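Local coordinates for uncharacterized protein (Staphylococcus saprophyticus subsp. saprophyticus ATCC 15305, PDB 3FOJ) that is of unknown function but has a rhodanese-like domain, the fold of enzymes that carry sulfur on a cysteine, and may act in a similar way, at residues Asp55-Gly66 / Gly80-Asp91; Met43-Phe53 / Val72-Val81. One frame throughout, in Å; residues are numbered along the deposited sequence.

Interaction 1: residues Asp55-Gly66 / Gly80-Asp91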
# COMPACT_ATOMS: atom_id res chain seq x y z
N ASP A 55 -0.84 15.56 2.34
CA ASP A 55 -2.17 15.81 1.80
C ASP A 55 -2.22 16.14 0.31
O ASP A 55 -3.28 16.06 -0.31
CB ASP A 55 -2.86 16.93 2.59
CG ASP A 55 -3.03 16.59 4.05
OD1 ASP A 55 -3.58 15.51 4.35
OD2 ASP A 55 -2.63 17.41 4.91
N ASN A 56 -1.08 16.49 -0.27
CA ASN A 56 -1.03 16.84 -1.68
C ASN A 56 -0.70 15.64 -2.56
O ASN A 56 -0.67 15.75 -3.79
CB ASN A 56 0.02 17.94 -1.88
CG ASN A 56 -0.29 18.85 -3.06
OD1 ASN A 56 -1.40 19.38 -3.18
ND2 ASN A 56 0.69 19.03 -3.94
N GLU A 57 -0.46 14.49 -1.94
CA GLU A 57 -0.11 13.28 -2.67
C GLU A 57 -1.12 12.16 -2.51
O GLU A 57 -2.06 12.25 -1.72
CB GLU A 57 1.27 12.80 -2.22
CG GLU A 57 2.36 13.85 -2.40
CD GLU A 57 3.67 13.45 -1.75
OE1 GLU A 57 4.20 12.38 -2.07
OE2 GLU A 57 4.17 14.23 -0.90
N THR A 58 -0.91 11.08 -3.27
CA THR A 58 -1.78 9.92 -3.23
C THR A 58 -0.98 8.69 -2.81
O THR A 58 0.18 8.54 -3.19
CB THR A 58 -2.43 9.66 -4.60
OG1 THR A 58 -3.17 10.82 -4.99
CG2 THR A 58 -3.38 8.47 -4.53
N TYR A 59 -1.60 7.82 -2.02
CA TYR A 59 -0.93 6.63 -1.53
C TYR A 59 -1.67 5.34 -1.88
O TYR A 59 -2.88 5.24 -1.71
CB TYR A 59 -0.76 6.72 -0.02
CG TYR A 59 0.08 7.90 0.41
CD1 TYR A 59 -0.46 9.19 0.46
CD2 TYR A 59 1.43 7.74 0.70
CE1 TYR A 59 0.34 10.29 0.80
CE2 TYR A 59 2.23 8.82 1.03
CZ TYR A 59 1.68 10.09 1.08
OH TYR A 59 2.50 11.15 1.39
N TYR A 60 -0.91 4.36 -2.38
CA TYR A 60 -1.46 3.06 -2.74
C TYR A 60 -1.21 2.14 -1.56
O TYR A 60 -0.07 1.96 -1.14
CB TYR A 60 -0.79 2.55 -4.02
CG TYR A 60 -1.12 3.40 -5.23
CD1 TYR A 60 -0.44 4.58 -5.49
CD2 TYR A 60 -2.16 3.03 -6.09
CE1 TYR A 60 -0.79 5.40 -6.58
CE2 TYR A 60 -2.51 3.83 -7.17
CZ TYR A 60 -1.83 5.01 -7.42
OH TYR A 60 -2.19 5.79 -8.49
N ILE A 61 -2.28 1.57 -1.03
CA ILE A 61 -2.20 0.72 0.16
C ILE A 61 -2.30 -0.76 -0.16
O ILE A 61 -3.21 -1.19 -0.86
CB ILE A 61 -3.34 1.10 1.14
CG1 ILE A 61 -3.42 2.63 1.28
CG2 ILE A 61 -3.13 0.40 2.47
CD1 ILE A 61 -2.14 3.32 1.75
N ILE A 62 -1.37 -1.54 0.39
CA ILE A 62 -1.37 -2.98 0.14
C ILE A 62 -1.18 -3.79 1.42
O ILE A 62 -0.45 -3.38 2.33
CB ILE A 62 -0.27 -3.35 -0.91
CG1 ILE A 62 -0.48 -4.78 -1.39
CG2 ILE A 62 1.12 -3.18 -0.30
CD1 ILE A 62 0.42 -5.14 -2.56
N CYS A 63 -1.85 -4.94 1.50
CA CYS A 63 -1.76 -5.82 2.65
C CYS A 63 -1.61 -7.24 2.11
O CYS A 63 -1.27 -7.42 0.94
CB CYS A 63 -3.01 -5.71 3.52
SG CYS A 63 -4.54 -6.24 2.73
N LYS A 64 -1.85 -8.24 2.94
CA LYS A 64 -1.73 -9.62 2.50
C LYS A 64 -2.79 -10.03 1.48
O LYS A 64 -2.46 -10.56 0.41
CB LYS A 64 -1.79 -10.58 3.69
CG LYS A 64 -1.89 -12.05 3.30
CD LYS A 64 -2.28 -12.91 4.50
CE LYS A 64 -2.65 -14.33 4.08
NZ LYS A 64 -3.24 -15.10 5.22
N ALA A 65 -4.06 -9.77 1.79
CA ALA A 65 -5.16 -10.19 0.92
C ALA A 65 -6.04 -9.14 0.24
O ALA A 65 -6.87 -9.51 -0.60
CB ALA A 65 -6.05 -11.18 1.68
N GLY A 66 -5.90 -7.87 0.58
CA GLY A 66 -6.72 -6.86 -0.07
C GLY A 66 -7.89 -6.28 0.71
O GLY A 66 -8.36 -5.18 0.41
N GLY A 80 -8.91 12.84 5.43
CA GLY A 80 -8.36 13.78 4.47
C GLY A 80 -7.18 13.35 3.61
O GLY A 80 -6.55 14.19 2.97
N VAL A 81 -6.89 12.06 3.59
CA VAL A 81 -5.78 11.54 2.81
C VAL A 81 -6.27 10.89 1.51
O VAL A 81 -7.33 10.28 1.48
CB VAL A 81 -4.99 10.49 3.63
CG1 VAL A 81 -3.86 9.90 2.79
CG2 VAL A 81 -4.44 11.13 4.89
N ASN A 82 -5.49 11.03 0.45
CA ASN A 82 -5.84 10.43 -0.84
C ASN A 82 -5.23 9.04 -0.88
O ASN A 82 -4.01 8.90 -0.92
CB ASN A 82 -5.30 11.27 -1.99
CG ASN A 82 -5.72 12.72 -1.90
OD1 ASN A 82 -4.98 13.57 -1.40
ND2 ASN A 82 -6.93 13.01 -2.37
N ALA A 83 -6.07 8.02 -0.89
CA ALA A 83 -5.59 6.64 -0.90
C ALA A 83 -6.33 5.76 -1.90
O ALA A 83 -7.50 5.97 -2.18
CB ALA A 83 -5.70 6.05 0.50
N VAL A 84 -5.61 4.76 -2.41
CA VAL A 84 -6.14 3.82 -3.38
C VAL A 84 -5.80 2.41 -2.93
O VAL A 84 -4.66 2.13 -2.55
CB VAL A 84 -5.52 4.07 -4.78
CG1 VAL A 84 -6.13 3.11 -5.79
CG2 VAL A 84 -5.76 5.52 -5.19
N ASN A 85 -6.78 1.51 -2.97
CA ASN A 85 -6.55 0.14 -2.56
C ASN A 85 -5.96 -0.71 -3.68
O ASN A 85 -6.31 -0.55 -4.84
CB ASN A 85 -7.87 -0.49 -2.10
CG ASN A 85 -7.68 -1.85 -1.47
OD1 ASN A 85 -6.84 -2.01 -0.59
ND2 ASN A 85 -8.45 -2.83 -1.91
N VAL A 86 -5.03 -1.60 -3.32
CA VAL A 86 -4.45 -2.50 -4.31
C VAL A 86 -5.19 -3.82 -4.14
O VAL A 86 -4.96 -4.55 -3.17
CB VAL A 86 -2.95 -2.71 -4.08
CG1 VAL A 86 -2.39 -3.65 -5.15
CG2 VAL A 86 -2.22 -1.37 -4.13
N GLU A 87 -6.08 -4.12 -5.07
CA GLU A 87 -6.89 -5.33 -5.00
C GLU A 87 -6.08 -6.63 -4.99
O GLU A 87 -5.08 -6.76 -5.68
CB GLU A 87 -7.88 -5.37 -6.17
CG GLU A 87 -8.63 -4.06 -6.40
CD GLU A 87 -9.81 -4.22 -7.34
OE1 GLU A 87 -9.66 -4.91 -8.37
OE2 GLU A 87 -10.87 -3.63 -7.06
N GLY A 88 -6.53 -7.58 -4.17
CA GLY A 88 -5.86 -8.87 -4.10
C GLY A 88 -4.70 -8.98 -3.14
O GLY A 88 -4.33 -10.09 -2.74
N GLY A 89 -4.09 -7.85 -2.79
CA GLY A 89 -2.97 -7.86 -1.86
C GLY A 89 -1.68 -8.49 -2.37
O GLY A 89 -1.54 -8.80 -3.55
N MSE A 90 -0.74 -8.68 -1.45
CA MSE A 90 0.54 -9.28 -1.79
C MSE A 90 0.36 -10.72 -2.27
O MSE A 90 1.23 -11.26 -2.96
CB MSE A 90 1.50 -9.23 -0.59
CG MSE A 90 2.02 -7.82 -0.29
SE MSE A 90 3.20 -7.10 -1.66
CE MSE A 90 4.81 -8.06 -1.18
N ASP A 91 -0.75 -11.35 -1.90
CA ASP A 91 -1.02 -12.71 -2.35
C ASP A 91 -1.02 -12.70 -3.88
O ASP A 91 -0.40 -13.54 -4.52
CB ASP A 91 -2.39 -13.22 -1.88
CG ASP A 91 -2.42 -13.56 -0.41
OD1 ASP A 91 -1.35 -13.83 0.17
OD2 ASP A 91 -3.53 -13.57 0.17
O HOH W 1 -3.06 12.46 0.75
O HOH W 2 -3.94 -5.13 -0.60
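Val84 packs beside Tyr60 on one face of the sheet, the two side chains pointing the same way. CB of Val84 lies 3.8 Å from CD2 of Tyr60. CG1 is turned opposite its backbone N (chi1 -178°) and runs on along the ring, with CG1 of Val84 3.9 Å from CE2 of Tyr60. The other branch turns to Thr58, two residues before Tyr60: Val84 CG2 meets Thr58 CG2 at 3.8 Å. Ile4 of strand 3-4 also touches Tyr60 and Val84.

Strands 58-62 and 82-86 run parallel, their axes 27° apart. Ile61 N donates to Val84 O at 2.9 Å, nearly straight (169°). Tyr59 N gives to Asn82 O, Val84 N to Tyr59 O and Val86 N to Ile61 O, which fixes the register. Next to this last bond, a water joins Cys63 N to Val86 O.

Both segments then turn. Met90 N donates to Cys63 O at 2.8 Å, and Asp91 N to Lys64 O, so the helical residues Met90 and Asp91 are tied to the loop after strand 58-62. CD1 of Ile62 meets SE of selenomethionine Met90 at 3.5 Å, the two side chains crossing at about a right angle. Asn85 ND2 gives a 3.3 Å bond to a lone pair of Gly66 O, while Asn85 OD1 is held by Ser69 OG. Gly66 N donates a hydrogen bond to Cys63 SG at 3.0 Å, so the loop curls round the sulfur.

A parallel strand pair with a cysteine loop at its C-terminal end is typical of the rhodanese fold. Cys63 stands where active members carry the sulfur-accepting cysteine, consistent with an active-site loop here.

Interaction 2: residues Met43-Phe53 / Val72-Val81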
# COMPACT_ATOMS: atom_id res chain seq x y z
N MSE A 43 -1.05 -1.85 9.96
CA MSE A 43 -2.41 -1.34 10.04
C MSE A 43 -2.77 -0.79 11.42
O MSE A 43 -3.35 0.30 11.54
CB MSE A 43 -3.42 -2.42 9.67
CG MSE A 43 -4.87 -1.96 9.79
SE MSE A 43 -6.19 -3.28 9.29
CE MSE A 43 -6.34 -4.22 10.97
N ASN A 44 -2.43 -1.54 12.47
CA ASN A 44 -2.74 -1.12 13.83
C ASN A 44 -2.17 0.25 14.19
O ASN A 44 -2.72 0.96 15.03
CB ASN A 44 -2.23 -2.15 14.83
CG ASN A 44 -2.67 -1.84 16.25
OD1 ASN A 44 -3.85 -1.93 16.58
ND2 ASN A 44 -1.71 -1.45 17.10
N SER A 45 -1.05 0.61 13.56
CA SER A 45 -0.40 1.87 13.86
C SER A 45 -0.78 3.02 12.93
O SER A 45 -0.31 4.13 13.11
CB SER A 45 1.12 1.69 13.83
OG SER A 45 1.55 1.25 12.55
N ILE A 46 -1.61 2.75 11.93
CA ILE A 46 -2.01 3.79 11.00
C ILE A 46 -2.60 5.04 11.68
O ILE A 46 -2.26 6.17 11.32
CB ILE A 46 -2.98 3.23 9.92
CG1 ILE A 46 -2.19 2.43 8.88
CG2 ILE A 46 -3.77 4.37 9.26
CD1 ILE A 46 -1.29 3.27 7.98
N PRO A 47 -3.50 4.86 12.66
CA PRO A 47 -4.09 6.04 13.33
C PRO A 47 -3.07 6.98 13.99
O PRO A 47 -3.32 8.18 14.11
CB PRO A 47 -5.04 5.41 14.34
CG PRO A 47 -5.51 4.19 13.62
CD PRO A 47 -4.22 3.64 13.05
N ASP A 48 -1.94 6.43 14.41
CA ASP A 48 -0.91 7.24 15.06
C ASP A 48 0.16 7.72 14.09
O ASP A 48 1.13 8.37 14.50
CB ASP A 48 -0.24 6.45 16.19
CG ASP A 48 -1.10 6.37 17.44
OD1 ASP A 48 -1.47 7.43 17.97
OD2 ASP A 48 -1.39 5.24 17.88
N ASN A 49 -0.01 7.43 12.81
CA ASN A 49 0.98 7.84 11.81
C ASN A 49 0.40 8.67 10.67
O ASN A 49 0.92 8.65 9.56
CB ASN A 49 1.69 6.61 11.26
CG ASN A 49 2.66 6.00 12.26
OD1 ASN A 49 3.81 6.42 12.36
ND2 ASN A 49 2.19 5.02 13.02
N LEU A 50 -0.67 9.41 10.95
CA LEU A 50 -1.29 10.24 9.93
C LEU A 50 -0.37 11.35 9.44
O LEU A 50 -0.50 11.81 8.30
CB LEU A 50 -2.61 10.82 10.47
CG LEU A 50 -3.76 9.82 10.62
CD1 LEU A 50 -4.97 10.49 11.25
CD2 LEU A 50 -4.12 9.26 9.25
N ASN A 51 0.56 11.78 10.28
CA ASN A 51 1.50 12.84 9.91
C ASN A 51 2.46 12.41 8.80
O ASN A 51 3.13 13.24 8.19
CB ASN A 51 2.27 13.31 11.15
CG ASN A 51 3.16 14.50 10.87
OD1 ASN A 51 4.37 14.36 10.65
ND2 ASN A 51 2.58 15.69 10.87
N TYR A 52 2.53 11.11 8.53
CA TYR A 52 3.40 10.59 7.48
C TYR A 52 2.86 10.97 6.10
O TYR A 52 3.63 11.23 5.17
CB TYR A 52 3.49 9.06 7.55
CG TYR A 52 4.14 8.44 6.33
CD1 TYR A 52 5.53 8.42 6.20
CD2 TYR A 52 3.38 7.91 5.29
CE1 TYR A 52 6.14 7.90 5.06
CE2 TYR A 52 3.98 7.39 4.15
CZ TYR A 52 5.36 7.39 4.04
OH TYR A 52 5.96 6.88 2.91
N PHE A 53 1.54 11.00 5.98
CA PHE A 53 0.86 11.27 4.72
C PHE A 53 0.76 12.74 4.30
O PHE A 53 0.20 13.57 5.02
CB PHE A 53 -0.55 10.66 4.77
CG PHE A 53 -0.54 9.17 5.03
CD1 PHE A 53 -0.44 8.27 3.97
CD2 PHE A 53 -0.61 8.68 6.33
CE1 PHE A 53 -0.40 6.89 4.21
CE2 PHE A 53 -0.57 7.31 6.58
CZ PHE A 53 -0.46 6.41 5.51
N VAL A 72 -8.06 0.33 5.53
CA VAL A 72 -7.13 1.42 5.75
C VAL A 72 -7.40 2.58 4.78
O VAL A 72 -7.31 3.74 5.16
CB VAL A 72 -5.66 0.94 5.58
CG1 VAL A 72 -4.71 2.13 5.56
CG2 VAL A 72 -5.30 0.01 6.73
N VAL A 73 -7.73 2.25 3.53
CA VAL A 73 -8.02 3.29 2.55
C VAL A 73 -9.22 4.12 2.99
O VAL A 73 -9.17 5.35 2.95
CB VAL A 73 -8.30 2.67 1.15
CG1 VAL A 73 -8.83 3.73 0.19
CG2 VAL A 73 -7.01 2.08 0.60
N GLN A 74 -10.29 3.47 3.43
CA GLN A 74 -11.48 4.18 3.89
C GLN A 74 -11.12 5.07 5.08
O GLN A 74 -11.55 6.23 5.16
CB GLN A 74 -12.58 3.20 4.29
CG GLN A 74 -13.22 2.49 3.11
CD GLN A 74 -14.44 1.68 3.51
OE1 GLN A 74 -14.34 0.72 4.26
NE2 GLN A 74 -15.60 2.08 3.01
N TYR A 75 -10.34 4.53 6.01
CA TYR A 75 -9.92 5.29 7.18
C TYR A 75 -9.12 6.52 6.75
O TYR A 75 -9.37 7.63 7.23
CB TYR A 75 -9.07 4.41 8.10
CG TYR A 75 -8.59 5.13 9.32
CD1 TYR A 75 -9.43 5.35 10.41
CD2 TYR A 75 -7.29 5.64 9.38
CE1 TYR A 75 -9.00 6.06 11.52
CE2 TYR A 75 -6.85 6.35 10.49
CZ TYR A 75 -7.71 6.57 11.55
OH TYR A 75 -7.28 7.29 12.64
N LEU A 76 -8.16 6.32 5.86
CA LEU A 76 -7.34 7.43 5.38
C LEU A 76 -8.18 8.51 4.70
O LEU A 76 -8.03 9.69 4.99
CB LEU A 76 -6.25 6.92 4.44
CG LEU A 76 -5.17 6.07 5.12
CD1 LEU A 76 -4.22 5.53 4.07
CD2 LEU A 76 -4.41 6.92 6.14
N GLU A 77 -9.07 8.10 3.79
CA GLU A 77 -9.92 9.06 3.09
C GLU A 77 -10.78 9.86 4.06
O GLU A 77 -11.01 11.06 3.86
CB GLU A 77 -10.81 8.35 2.07
CG GLU A 77 -10.09 7.88 0.80
CD GLU A 77 -9.80 9.01 -0.19
OE1 GLU A 77 -10.41 10.10 -0.08
OE2 GLU A 77 -8.96 8.80 -1.09
N GLN A 78 -11.26 9.21 5.12
CA GLN A 78 -12.09 9.88 6.11
C GLN A 78 -11.27 10.79 7.02
O GLN A 78 -11.80 11.45 7.92
CB GLN A 78 -12.88 8.84 6.91
CG GLN A 78 -13.86 8.05 6.04
CD GLN A 78 -14.66 7.01 6.79
OE1 GLN A 78 -15.32 6.16 6.18
NE2 GLN A 78 -14.62 7.06 8.12
N ASN A 79 -9.96 10.81 6.80
CA ASN A 79 -9.06 11.67 7.56
C ASN A 79 -8.34 12.65 6.62
O ASN A 79 -7.30 13.21 6.96
CB ASN A 79 -8.07 10.81 8.37
CG ASN A 79 -8.67 10.31 9.68
OD1 ASN A 79 -8.83 11.07 10.64
ND2 ASN A 79 -9.03 9.03 9.73
N GLY A 80 -8.91 12.84 5.43
CA GLY A 80 -8.36 13.78 4.47
C GLY A 80 -7.18 13.35 3.61
O GLY A 80 -6.55 14.19 2.97
N VAL A 81 -6.89 12.06 3.59
CA VAL A 81 -5.78 11.54 2.81
C VAL A 81 -6.27 10.89 1.51
O VAL A 81 -7.33 10.28 1.48
CB VAL A 81 -4.99 10.49 3.63
CG1 VAL A 81 -3.86 9.90 2.79
CG2 VAL A 81 -4.44 11.13 4.89
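Leu76 and Tyr52 sandwich the ring of Phe53. Leu76 CD2 makes a CH-pi contact over one face, 4.1 Å from the centroid of the Phe53 ring and 19° off its normal. Tyr52 CD2, from the same loop as Phe53, lies over the centre of the opposite face. Outside the pair of segments, Tyr59 meets Phe53 edge-to-face, so the ring is gripped from several sides. Val81 closes in near the base of the ring, its CG2 3.9 Å from Phe53 CB.

Leu50 slides past Leu76 in the opposite direction, and their CD2 methyls meet at 3.9 Å. CD1 of Leu50 reaches the amide of Asn79.

Tyr75 leaves the helix with N, CA, CB and CG fully extended (chi1 179°), which carries the ring across to the loop. Ile46 CG2 approaches it obliquely, 3.7 Å from Tyr75 CD2. Pro47 crosses the end of the ring, with CB 3.4 Å from Tyr75 OH. The Asn79 amide covers one ring face: ND2 sits 3.3 Å above the Tyr75 plane, over its centre. The same ND2 donates to Tyr75 O at 2.9 Å, which holds the amide there. At the other end, CG of selenomethionine Met43 touches Val72 CG2 at 3.7 Å.

A Schellman motif with Gly80 as its C-prime residue ends the helix and leads the chain to Val81.

The contact is made mostly by methyls, methylenes and rings, with the Tyr75 hydroxyl and the Asn79 amide meeting only carbon across it. The side-chain amide bonds, from Asn79 to Tyr75 O and from Asn49 to Ser45 O, each stay within one segment, so shape and burial of apolar surface hold the two together.

Along the chain the segments alternate: 43-53, 55-66, 72-81, then 80-91. The contact centres lie 11 Å apart, and the two share Gly80 and Val81. Interaction 1 lies near the centre of the chain and pairs two strands of the parallel sheet. Interaction 2 is further out and sets the loop after strand 39-40 against helix 67-77. That helix is the crossover of the beta-alpha-beta unit whose strands form interaction 1. Ile61 and Ala83 touch its inner side. Glu77 OE2 probably accepts a hydrogen bond from Ala83 N. On this side of the sheet the rhodanese-like domain is thus layered as sheet, helix and loop.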